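Adenosine kinase, putative (Trypanosoma brucei, PDB 3OTX) probably phosphorylates adenosine to AMP with ATP as phosphate donor and magnesium as cofactor, a step of purine salvage. Local coordinates at residues L17-F28 and G123-G131; T87-G98 and V111-S122. The protein carries 1 engineered substitution. All blocks are in the same frame, centred on the assembly; numbering follows the deposited sequence.

Interaction 1. Residues L17-F28 and G123-G131. With AP5 (bis(adenosine)-5'-pentaphosphate), chain C.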
loop_
_atom_site.group_PDB
_atom_site.type_symbol
_atom_site.label_atom_id
_atom_site.label_comp_id
_atom_site.label_asym_id
_atom_site.label_seq_id
_atom_site.Cartn_x
_atom_site.Cartn_y
_atom_site.Cartn_z
ATOM N N LEU A 17 -0.262 7.880 -7.912
ATOM C CA LEU A 17 -1.502 8.248 -8.597
ATOM C C LEU A 17 -2.104 9.460 -7.930
ATOM O O LEU A 17 -2.027 9.572 -6.705
ATOM C CB LEU A 17 -2.529 7.105 -8.495
ATOM C CG LEU A 17 -2.086 5.702 -8.873
ATOM C CD1 LEU A 17 -3.230 4.712 -8.562
ATOM C CD2 LEU A 17 -1.723 5.666 -10.370
ATOM N N LEU A 18 -2.690 10.359 -8.711
ATOM C CA LEU A 18 -3.506 11.414 -8.143
ATOM C C LEU A 18 -4.930 10.902 -7.919
ATOM O O LEU A 18 -5.587 10.413 -8.864
ATOM C CB LEU A 18 -3.531 12.615 -9.099
ATOM C CG LEU A 18 -4.138 13.831 -8.364
ATOM C CD1 LEU A 18 -3.037 14.676 -7.640
ATOM C CD2 LEU A 18 -5.085 14.669 -9.185
ATOM N N ASP A 19 -5.433 11.044 -6.694
ATOM C CA ASP A 19 -6.798 10.584 -6.423
ATOM C C ASP A 19 -7.822 11.642 -6.765
ATOM O O ASP A 19 -7.709 12.803 -6.350
ATOM C CB ASP A 19 -6.957 10.232 -4.953
ATOM C CG ASP A 19 -6.266 8.935 -4.580
ATOM O OD1 ASP A 19 -5.870 8.159 -5.484
ATOM O OD2 ASP A 19 -6.175 8.685 -3.366
ATOM N N VAL A 20 -8.837 11.237 -7.530
ATOM C CA VAL A 20 -9.909 12.117 -7.980
ATOM C C VAL A 20 -11.149 11.565 -7.280
ATOM O O VAL A 20 -11.670 10.524 -7.665
ATOM C CB VAL A 20 -10.000 12.134 -9.532
ATOM C CG1 VAL A 20 -11.090 13.105 -10.046
ATOM C CG2 VAL A 20 -8.661 12.551 -10.137
ATOM N N SER A 21 -11.576 12.263 -6.226
ATOM C CA SER A 21 -12.525 11.749 -5.257
ATOM C C SER A 21 -13.824 12.525 -5.358
ATOM O O SER A 21 -13.814 13.761 -5.460
ATOM C CB SER A 21 -11.944 11.942 -3.847
ATOM O OG SER A 21 -12.693 11.264 -2.861
ATOM N N ALA A 22 -14.937 11.802 -5.370
ATOM C CA ALA A 22 -16.262 12.421 -5.315
ATOM C C ALA A 22 -17.289 11.455 -4.747
ATOM O O ALA A 22 -17.119 10.226 -4.801
ATOM C CB ALA A 22 -16.700 12.913 -6.699
ATOM N N HIS A 23 -18.345 12.018 -4.174
ATOM C CA HIS A 23 -19.512 11.241 -3.810
ATOM C C HIS A 23 -20.345 10.990 -5.054
ATOM O O HIS A 23 -20.683 11.922 -5.788
ATOM C CB HIS A 23 -20.333 11.968 -2.740
ATOM C CG HIS A 23 -19.652 12.002 -1.414
ATOM N ND1 HIS A 23 -19.862 11.043 -0.449
ATOM C CD2 HIS A 23 -18.696 12.827 -0.924
ATOM C CE1 HIS A 23 -19.098 11.300 0.597
ATOM N NE2 HIS A 23 -18.378 12.375 0.334
ATOM N N VAL A 24 -20.657 9.715 -5.279
ATOM C CA VAL A 24 -21.427 9.300 -6.432
ATOM C C VAL A 24 -22.670 8.545 -5.977
ATOM O O VAL A 24 -22.775 8.112 -4.820
ATOM C CB VAL A 24 -20.605 8.413 -7.407
ATOM C CG1 VAL A 24 -19.363 9.155 -7.882
ATOM C CG2 VAL A 24 -20.215 7.089 -6.748
ATOM N N SER A 25 -23.597 8.369 -6.901
ATOM C CA SER A 25 -24.792 7.604 -6.619
ATOM C C SER A 25 -24.511 6.131 -6.850
ATOM O O SER A 25 -23.488 5.761 -7.425
ATOM C CB SER A 25 -25.909 8.041 -7.545
ATOM O OG SER A 25 -25.534 7.775 -8.878
ATOM N N ASP A 26 -25.443 5.298 -6.405
ATOM C CA ASP A 26 -25.387 3.868 -6.649
ATOM C C ASP A 26 -25.526 3.578 -8.134
ATOM O O ASP A 26 -24.891 2.652 -8.651
ATOM C CB ASP A 26 -26.479 3.152 -5.848
ATOM C CG ASP A 26 -26.240 3.226 -4.351
ATOM O OD1 ASP A 26 -25.201 3.799 -3.935
ATOM O OD2 ASP A 26 -27.084 2.704 -3.591
ATOM N N GLU A 27 -26.332 4.388 -8.817
ATOM C CA GLU A 27 -26.516 4.259 -10.264
ATOM C C GLU A 27 -25.234 4.554 -11.047
ATOM O O GLU A 27 -25.043 3.981 -12.117
ATOM C CB GLU A 27 -27.643 5.154 -10.792
ATOM C CG GLU A 27 -28.079 4.757 -12.212
ATOM C CD GLU A 27 -28.481 5.932 -13.079
ATOM O OE1 GLU A 27 -29.617 6.426 -12.916
ATOM O OE2 GLU A 27 -27.667 6.341 -13.942
ATOM N N PHE A 28 -24.404 5.470 -10.536
ATOM C CA PHE A 28 -23.087 5.756 -11.122
ATOM C C PHE A 28 -22.268 4.462 -11.144
ATOM O O PHE A 28 -21.678 4.108 -12.169
ATOM C CB PHE A 28 -22.374 6.861 -10.317
ATOM C CG PHE A 28 -20.971 7.179 -10.795
ATOM C CD1 PHE A 28 -20.742 8.243 -11.666
ATOM C CD2 PHE A 28 -19.888 6.435 -10.352
ATOM C CE1 PHE A 28 -19.447 8.536 -12.106
ATOM C CE2 PHE A 28 -18.601 6.721 -10.783
ATOM C CZ PHE A 28 -18.384 7.778 -11.651
ATOM N N GLY A 123 -0.461 8.948 -13.537
ATOM C CA GLY A 123 -1.613 8.145 -13.191
ATOM C C GLY A 123 -2.610 8.833 -12.279
ATOM O O GLY A 123 -2.282 9.795 -11.578
ATOM N N ALA A 124 -3.839 8.315 -12.290
ATOM C CA ALA A 124 -4.893 8.847 -11.442
ATOM C C ALA A 124 -5.782 7.699 -10.988
ATOM O O ALA A 124 -5.859 6.647 -11.655
ATOM C CB ALA A 124 -5.739 9.912 -12.211
ATOM N N CYS A 125 -6.488 7.907 -9.883
ATOM C CA CYS A 125 -7.379 6.875 -9.367
ATOM C C CYS A 125 -8.696 7.557 -9.099
ATOM O O CYS A 125 -8.749 8.533 -8.342
ATOM C CB CYS A 125 -6.820 6.250 -8.083
ATOM S SG CYS A 125 -7.873 4.831 -7.544
ATOM N N ALA A 126 -9.759 7.062 -9.722
ATOM C CA ALA A 126 -11.111 7.563 -9.406
ATOM C C ALA A 126 -11.514 6.954 -8.060
ATOM O O ALA A 126 -11.477 5.747 -7.878
ATOM C CB ALA A 126 -12.104 7.206 -10.497
ATOM N N VAL A 127 -11.868 7.800 -7.092
ATOM C CA VAL A 127 -12.259 7.326 -5.767
ATOM C C VAL A 127 -13.740 7.661 -5.638
ATOM O O VAL A 127 -14.116 8.829 -5.466
ATOM C CB VAL A 127 -11.424 7.995 -4.672
ATOM C CG1 VAL A 127 -11.867 7.516 -3.293
ATOM C CG2 VAL A 127 -9.930 7.661 -4.860
ATOM N N CYS A 128 -14.585 6.650 -5.831
ATOM C CA CYS A 128 -16.034 6.852 -5.905
ATOM C C CYS A 128 -16.637 6.496 -4.542
ATOM O O CYS A 128 -16.572 5.342 -4.116
ATOM C CB CYS A 128 -16.647 6.007 -7.028
ATOM S SG CYS A 128 -15.769 6.120 -8.590
ATOM N N ILE A 129 -17.175 7.505 -3.851
ATOM C CA ILE A 129 -17.592 7.355 -2.456
ATOM C C ILE A 129 -19.114 7.209 -2.450
ATOM O O ILE A 129 -19.840 8.043 -2.971
ATOM C CB ILE A 129 -17.158 8.579 -1.578
ATOM C CG1 ILE A 129 -15.643 8.790 -1.645
ATOM C CG2 ILE A 129 -17.601 8.396 -0.125
ATOM C CD1 ILE A 129 -15.164 10.095 -0.994
ATOM N N THR A 130 -19.565 6.100 -1.886
ATOM C CA THR A 130 -20.993 5.848 -1.717
ATOM C C THR A 130 -21.144 5.523 -0.247
ATOM O O THR A 130 -20.878 4.395 0.193
ATOM C CB THR A 130 -21.473 4.668 -2.583
ATOM O OG1 THR A 130 -20.677 3.514 -2.296
ATOM C CG2 THR A 130 -21.361 5.008 -4.060
ATOM N N GLY A 131 -21.508 6.552 0.513
ATOM C CA GLY A 131 -21.727 6.425 1.943
ATOM C C GLY A 131 -20.443 6.108 2.652
ATOM O O GLY A 131 -19.505 6.901 2.642
HETATM P PA AP5 C . -9.035 -2.256 7.731
HETATM O O1A AP5 C . -10.496 -1.905 7.468
HETATM O O2A AP5 C . -8.797 -3.719 8.049
HETATM O O3A AP5 C . -8.061 -1.896 6.501
HETATM P PB AP5 C . -8.389 -2.047 4.928
HETATM O O1B AP5 C . -9.530 -2.979 4.663
HETATM O O2B AP5 C . -7.092 -2.335 4.254
HETATM O O3B AP5 C . -8.845 -0.549 4.639
HETATM P PG AP5 C . -9.694 0.128 3.474
HETATM O O1G AP5 C . -10.286 1.379 4.046
HETATM O O2G AP5 C . -10.819 -0.724 2.930
HETATM O O3G AP5 C . -8.550 0.488 2.490
HETATM P PD AP5 C . -8.598 1.208 1.043
HETATM O O1D AP5 C . -9.996 1.586 0.588
HETATM O O2D AP5 C . -7.761 0.338 0.148
HETATM O O3D AP5 C . -7.861 2.599 1.382
HETATM P PE AP5 C . -6.268 2.857 1.366
HETATM O O1E AP5 C . -5.558 1.663 1.940
HETATM O O2E AP5 C . -5.982 4.222 1.987
HETATM O O5F AP5 C . -8.502 -1.262 8.871
HETATM C C5F AP5 C . -7.118 -1.223 9.217
HETATM C C4F AP5 C . -6.981 -0.679 10.618
HETATM O O4F AP5 C . -7.647 0.588 10.719
HETATM C C3F AP5 C . -7.665 -1.514 11.697
HETATM O O3F AP5 C . -6.788 -2.516 12.150
HETATM C C2F AP5 C . -8.047 -0.497 12.733
HETATM O O2F AP5 C . -6.936 -0.196 13.539
HETATM C C1F AP5 C . -8.354 0.743 11.888
HETATM N N9A AP5 C . -9.793 0.873 11.521
HETATM C C8A AP5 C . -10.355 0.685 10.254
HETATM N N7A AP5 C . -11.691 0.926 10.356
HETATM C C5A AP5 C . -11.976 1.271 11.634
HETATM C C6A AP5 C . -13.131 1.653 12.281
HETATM N N6A AP5 C . -14.278 1.843 11.624
HETATM N N1A AP5 C . -13.070 1.962 13.618
HETATM C C2A AP5 C . -11.880 1.926 14.328
HETATM N N3A AP5 C . -10.730 1.555 13.665
HETATM C C4A AP5 C . -10.770 1.258 12.352
HETATM O O5J AP5 C . -5.911 2.903 -0.218
HETATM C C5J AP5 C . -6.490 3.903 -1.040
HETATM C C4J AP5 C . -5.436 4.196 -2.094
HETATM O O4J AP5 C . -5.329 3.104 -3.022
HETATM C C3J AP5 C . -5.780 5.385 -2.996
HETATM O O3J AP5 C . -4.967 6.486 -2.590
HETATM C C2J AP5 C . -5.479 4.897 -4.422
HETATM O O2J AP5 C . -4.707 5.815 -5.188
HETATM C C1J AP5 C . -4.700 3.631 -4.162
HETATM N N9B AP5 C . -4.739 2.674 -5.278
HETATM C C8B AP5 C . -5.876 2.131 -5.813
HETATM N N7B AP5 C . -5.486 1.339 -6.845
HETATM C C5B AP5 C . -4.121 1.382 -6.952
HETATM C C6B AP5 C . -3.212 0.760 -7.816
HETATM N N6B AP5 C . -3.574 -0.011 -8.854
HETATM N N1B AP5 C . -1.895 1.081 -7.633
HETATM C C2B AP5 C . -1.421 1.870 -6.610
HETATM N N3B AP5 C . -2.320 2.518 -5.788
HETATM C C4B AP5 C . -3.647 2.232 -5.951
HETATM O O HOH W 1 -21.753 9.191 -0.029
#

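Interaction 2. Residues T87-G98 and V111-S122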
loop_
_atom_site.group_PDB
_atom_site.type_symbol
_atom_site.label_atom_id
_atom_site.label_comp_id
_atom_site.label_asym_id
_atom_site.label_seq_id
_atom_site.Cartn_x
_atom_site.Cartn_y
_atom_site.Cartn_z
ATOM N N THR A 87 12.632 6.438 0.993
ATOM C CA THR A 87 12.794 6.747 -0.425
ATOM C C THR A 87 11.678 6.028 -1.155
ATOM O O THR A 87 11.386 4.885 -0.855
ATOM C CB THR A 87 14.131 6.204 -0.958
ATOM O OG1 THR A 87 15.184 6.881 -0.290
ATOM C CG2 THR A 87 14.254 6.452 -2.441
ATOM N N TYR A 88 11.016 6.733 -2.064
ATOM C CA TYR A 88 9.898 6.187 -2.841
ATOM C C TYR A 88 10.315 6.118 -4.297
ATOM O O TYR A 88 10.918 7.074 -4.834
ATOM C CB TYR A 88 8.671 7.119 -2.716
ATOM C CG TYR A 88 7.507 6.701 -3.539
ATOM C CD1 TYR A 88 6.521 5.880 -3.006
ATOM C CD2 TYR A 88 7.346 7.167 -4.852
ATOM C CE1 TYR A 88 5.394 5.465 -3.789
ATOM C CE2 TYR A 88 6.253 6.779 -5.627
ATOM C CZ TYR A 88 5.278 5.940 -5.093
ATOM O OH TYR A 88 4.186 5.566 -5.863
ATOM N N VAL A 89 9.994 4.998 -4.925
ATOM C CA VAL A 89 10.240 4.798 -6.357
ATOM C C VAL A 89 8.925 4.512 -7.089
ATOM O O VAL A 89 8.132 3.660 -6.666
ATOM C CB VAL A 89 11.281 3.658 -6.591
ATOM C CG1 VAL A 89 11.427 3.262 -8.066
ATOM C CG2 VAL A 89 12.642 4.135 -6.108
ATOM N N GLY A 90 8.723 5.219 -8.203
ATOM C CA GLY A 90 7.644 4.960 -9.135
ATOM C C GLY A 90 7.861 5.839 -10.353
ATOM O O GLY A 90 8.896 6.496 -10.463
ATOM N N CYS A 91 6.891 5.858 -11.286
ATOM C CA CYS A 91 7.078 6.557 -12.529
ATOM C C CYS A 91 5.915 7.536 -12.706
ATOM O O CYS A 91 4.751 7.171 -12.506
ATOM C CB CYS A 91 7.173 5.553 -13.685
ATOM S SG CYS A 91 7.501 6.306 -15.301
ATOM N N ILE A 92 6.263 8.763 -13.074
ATOM C CA ILE A 92 5.298 9.821 -13.331
ATOM C C ILE A 92 5.647 10.490 -14.647
ATOM O O ILE A 92 6.678 10.156 -15.266
ATOM C CB ILE A 92 5.334 10.928 -12.241
ATOM C CG1 ILE A 92 6.747 11.567 -12.108
ATOM C CG2 ILE A 92 4.860 10.402 -10.894
ATOM C CD1 ILE A 92 6.816 12.788 -11.181
ATOM N N ALA A 93 4.785 11.400 -15.075
ATOM C CA ALA A 93 5.124 12.351 -16.132
ATOM C C ALA A 93 5.410 13.709 -15.519
ATOM O O ALA A 93 4.986 13.985 -14.394
ATOM C CB ALA A 93 3.982 12.443 -17.196
ATOM N N ASP A 94 6.101 14.575 -16.266
ATOM C CA ASP A 94 6.360 15.960 -15.801
ATOM C C ASP A 94 5.167 16.841 -16.170
ATOM O O ASP A 94 5.278 17.853 -16.889
ATOM C CB ASP A 94 7.669 16.495 -16.396
ATOM C CG ASP A 94 8.144 17.774 -15.727
ATOM O OD1 ASP A 94 7.890 17.962 -14.518
ATOM O OD2 ASP A 94 8.772 18.604 -16.420
ATOM N N ASP A 95 4.006 16.411 -15.704
ATOM C CA ASP A 95 2.768 17.119 -15.892
ATOM C C ASP A 95 2.231 17.643 -14.566
ATOM O O ASP A 95 2.899 17.528 -13.520
ATOM C CB ASP A 95 1.764 16.244 -16.640
ATOM C CG ASP A 95 1.440 14.936 -15.923
ATOM O OD1 ASP A 95 1.833 14.738 -14.747
ATOM O OD2 ASP A 95 0.786 14.091 -16.561
ATOM N N ARG A 96 1.063 18.290 -14.605
ATOM C CA ARG A 96 0.538 18.915 -13.396
ATOM C C ARG A 96 0.383 17.899 -12.274
ATOM O O ARG A 96 0.859 18.138 -11.149
ATOM C CB ARG A 96 -0.769 19.652 -13.706
ATOM C CG ARG A 96 -1.489 20.204 -12.484
ATOM C CD ARG A 96 -0.755 21.332 -11.797
ATOM N NE ARG A 96 -1.346 21.631 -10.494
ATOM C CZ ARG A 96 -0.880 22.551 -9.657
ATOM N NH1 ARG A 96 0.171 23.274 -9.993
ATOM N NH2 ARG A 96 -1.472 22.748 -8.484
ATOM N N TYR A 97 -0.221 16.739 -12.566
ATOM C CA TYR A 97 -0.402 15.708 -11.524
ATOM C C TYR A 97 0.933 15.194 -10.990
ATOM O O TYR A 97 1.100 15.064 -9.770
ATOM C CB TYR A 97 -1.200 14.499 -12.053
ATOM C CG TYR A 97 -2.673 14.709 -12.231
ATOM C CD1 TYR A 97 -3.236 15.975 -12.111
ATOM C CD2 TYR A 97 -3.495 13.651 -12.598
ATOM C CE1 TYR A 97 -4.628 16.182 -12.345
ATOM C CE2 TYR A 97 -4.865 13.834 -12.811
ATOM C CZ TYR A 97 -5.414 15.088 -12.681
ATOM O OH TYR A 97 -6.754 15.247 -12.878
ATOM N N GLY A 98 1.882 14.926 -11.895
ATOM C CA GLY A 98 3.207 14.423 -11.506
ATOM C C GLY A 98 3.938 15.420 -10.616
ATOM O O GLY A 98 4.514 15.019 -9.597
ATOM N N VAL A 111 12.239 11.104 -0.024
ATOM C CA VAL A 111 13.108 11.196 -1.190
ATOM C C VAL A 111 12.372 10.518 -2.341
ATOM O O VAL A 111 11.998 9.350 -2.264
ATOM C CB VAL A 111 14.468 10.521 -0.934
ATOM C CG1 VAL A 111 15.330 10.613 -2.213
ATOM C CG2 VAL A 111 15.142 11.186 0.257
ATOM N N MET A 112 12.114 11.282 -3.395
ATOM C CA MET A 112 11.309 10.796 -4.513
ATOM C C MET A 112 12.199 10.406 -5.687
ATOM O O MET A 112 12.533 11.222 -6.533
ATOM C CB MET A 112 10.281 11.871 -4.933
ATOM C CG MET A 112 9.166 12.032 -3.922
ATOM S SD MET A 112 8.078 10.597 -3.835
ATOM C CE MET A 112 6.884 10.916 -5.164
ATOM N N ALA A 113 12.659 9.148 -5.659
ATOM C CA ALA A 113 13.539 8.638 -6.696
ATOM C C ALA A 113 12.697 8.144 -7.873
ATOM O O ALA A 113 12.727 6.963 -8.253
ATOM C CB ALA A 113 14.433 7.533 -6.127
ATOM N N VAL A 114 11.913 9.071 -8.441
ATOM C CA VAL A 114 10.927 8.724 -9.494
ATOM C C VAL A 114 11.491 8.877 -10.887
ATOM O O VAL A 114 12.422 9.683 -11.121
ATOM C CB VAL A 114 9.613 9.580 -9.343
ATOM C CG1 VAL A 114 8.896 9.192 -8.028
ATOM C CG2 VAL A 114 9.929 11.087 -9.397
ATOM N N GLU A 115 10.967 8.036 -11.765
ATOM C CA GLU A 115 11.234 8.111 -13.183
ATOM C C GLU A 115 10.284 9.112 -13.800
ATOM O O GLU A 115 9.170 9.217 -13.329
ATOM C CB GLU A 115 10.991 6.730 -13.804
ATOM C CG GLU A 115 11.374 6.648 -15.287
ATOM C CD GLU A 115 11.379 5.245 -15.828
ATOM O OE1 GLU A 115 10.817 4.346 -15.173
ATOM O OE2 GLU A 115 11.920 5.053 -16.964
ATOM N N HIS A 116 10.708 9.803 -14.854
ATOM C CA HIS A 116 9.783 10.594 -15.659
ATOM C C HIS A 116 9.682 9.968 -17.015
ATOM O O HIS A 116 10.695 9.545 -17.598
ATOM C CB HIS A 116 10.237 12.042 -15.849
ATOM C CG HIS A 116 10.301 12.816 -14.573
ATOM N ND1 HIS A 116 9.354 13.754 -14.216
ATOM C CD2 HIS A 116 11.179 12.758 -13.553
ATOM C CE1 HIS A 116 9.667 14.260 -13.035
ATOM N NE2 HIS A 116 10.770 13.676 -12.612
ATOM N N THR A 117 8.455 9.882 -17.512
ATOM C CA THR A 117 8.209 9.366 -18.859
ATOM C C THR A 117 7.389 10.382 -19.656
ATOM O O THR A 117 6.672 11.223 -19.076
ATOM C CB THR A 117 7.487 7.977 -18.824
ATOM O OG1 THR A 117 7.313 7.479 -20.163
ATOM C CG2 THR A 117 6.103 8.063 -18.190
ATOM N N THR A 118 7.494 10.311 -20.985
ATOM C CA THR A 118 6.624 11.093 -21.839
ATOM C C THR A 118 5.576 10.193 -22.520
ATOM O O THR A 118 4.801 10.644 -23.380
ATOM C CB THR A 118 7.462 11.861 -22.883
ATOM O OG1 THR A 118 8.123 10.918 -23.736
ATOM C CG2 THR A 118 8.519 12.766 -22.178
ATOM N N LYS A 119 5.544 8.925 -22.128
ATOM C CA LYS A 119 4.701 7.937 -22.816
ATOM C C LYS A 119 3.225 7.947 -22.428
ATOM O O LYS A 119 2.373 7.424 -23.166
ATOM C CB LYS A 119 5.262 6.536 -22.606
ATOM C CG LYS A 119 6.626 6.304 -23.248
ATOM C CD LYS A 119 7.179 4.955 -22.829
ATOM C CE LYS A 119 8.478 4.644 -23.560
ATOM N NZ LYS A 119 9.291 3.618 -22.833
ATOM N N ALA A 120 2.937 8.469 -21.237
ATOM C CA ALA A 120 1.585 8.611 -20.748
ATOM C C ALA A 120 1.652 9.661 -19.660
ATOM O O ALA A 120 2.703 9.847 -19.030
ATOM C CB ALA A 120 1.060 7.285 -20.150
ATOM N N GLY A 121 0.518 10.299 -19.415
ATOM C CA GLY A 121 0.404 11.287 -18.333
ATOM C C GLY A 121 0.459 10.574 -16.992
ATOM O O GLY A 121 0.279 9.365 -16.931
ATOM N N SER A 122 0.723 11.323 -15.920
ATOM C CA SER A 122 0.745 10.729 -14.590
ATOM C C SER A 122 -0.573 10.052 -14.282
ATOM O O SER A 122 -1.648 10.509 -14.720
ATOM C CB SER A 122 1.072 11.807 -13.550
ATOM O OG SER A 122 2.367 12.281 -13.786
HETATM O O HOH W 2 6.915 13.898 -18.928
HETATM O O HOH W 3 -1.736 13.088 -15.598
#

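Interaction 1. Residues L17-F28 and G123-G131
Asp19 and Cys125 sit side by side on neighbouring parallel strands, 17-23 and 123-130, of the small lid sheet of a PfkB (ribokinase-like) kinase, and both face the bound bis(adenosine)-5'-pentaphosphate. The Asp19 carboxylate takes both ribose hydroxyls of one adenosine half, O2J giving its proton to OD1 at 2.6 Å and O3J to OD2 at 2.6 Å, a two-pronged grip that fixes the sugar. Beside it Leu17 lays CD1 against the adenine, 3.6 Å from C4B. Cys125 reaches the same nucleoside with SG, which its first torsion (chi1 -174°) swings to the side opposite the backbone N, 3.8 Å from C8B. Its CB also lies against Asp19 OD1, and CG2 of Val127 packs on the Asp19 carboxylate carbon, so the acid is walled in by the adjacent strand. Seven backbone hydrogen bonds, from Leu18 N to Gly123 O through to Val24 N to Ile129 O, hold the strands together; on its other edge strand 17-23 pairs with strand 60-63. Away from the ligand, Ile129 sends CD1 to Ser21 OG and sets CB over one face of the His23 imidazole in a CH-pi contact. On the reverse of the sheet, Cys128 SG comes obliquely at the Phe28 ring, nearest CE2, in a sulfur-aromatic contact, and Val24 CG1 sits over the centre of that ring. Phe28 belongs to the helix that Ser25 N-caps, its OG accepting from Phe28 N. At the far end a water in the plane of the His23 ring lies 2.7 Å from ND1 and accepts from Gly131 N.

Interaction 2. Residues T87-G98 and V111-S122
Tyr88 and Met112 run side by side in the same direction at the edge of the large Rossmann-like sheet of this PfkB kinase, where strands 86-89 and 91-92 both pair in parallel with 111-116; strand 91-92, helix 96-108 and strand 111-116 form a beta-alpha-beta unit. Met112, bent at chi2 and chi3 (-68° and -85°), curls its sulfur back tothe tyrosine: SD lies 3.7 Å from Tyr88 CD2 in an oblique Met-aromatic contact, while Val114 CG1 meets the ring at its edge. The backbone pairing is interrupted by an inverse gamma turn at Ala113, where the bond from Ala113 N to Tyr88 O is weak; it resumes with Glu115 N to Gly90 O. Beyond the turn Ile92 and His116 likewise project together, with Ile92 CG1 over one face of the imidazole. Ile92 puts CG1 between its backbone N and carbonyl carbon (chi1 58°), from where CD1 also reaches Val114 CG2. On the other side of the sheet Cys91 SG rests between Glu115 CB and Thr117 CG2, and Ser147 holds the glutamate's OE2. The Asp95 carboxylate faces Ser122 and takes two bonds on its syn sides, OD1 from Ser122 OG at 2.7 Å and OD2 from Ser122 N at 2.8 Å. Asp95 is the N-cap of helix 96-108, its OD1 also receiving Gly98 N at 2.9 Å nearly along its C-O bond, the two donors coming from opposite faces of the carboxylate plane. Thus one carboxylate joins the start of the helix to residues 121-122. Ser122 OG also accepts from Ala93 N at 2.9 Å.

In the fold
From the N terminus the chain runs through strand 10-13 of the large sheet and enters the lid with strand 17-23, the first half of interaction 1. It passes through helix 26-31, strand 60-63 and helix 66-76, among others, before returning to the large sheet at 86-89. Interaction 2 then closes a short loop around helix 96-108, and strand 122-130 follows after a short loop to close the much longer loop of interaction 1. Interaction 2 is therefore nested inside interaction 1. The two meet at Tyr97, whose CE1 packs 3.5 Å from Leu18 CD2, so the start of helix 96-108 lies against the lid strands near where the chain passes from the large sheet into the lid.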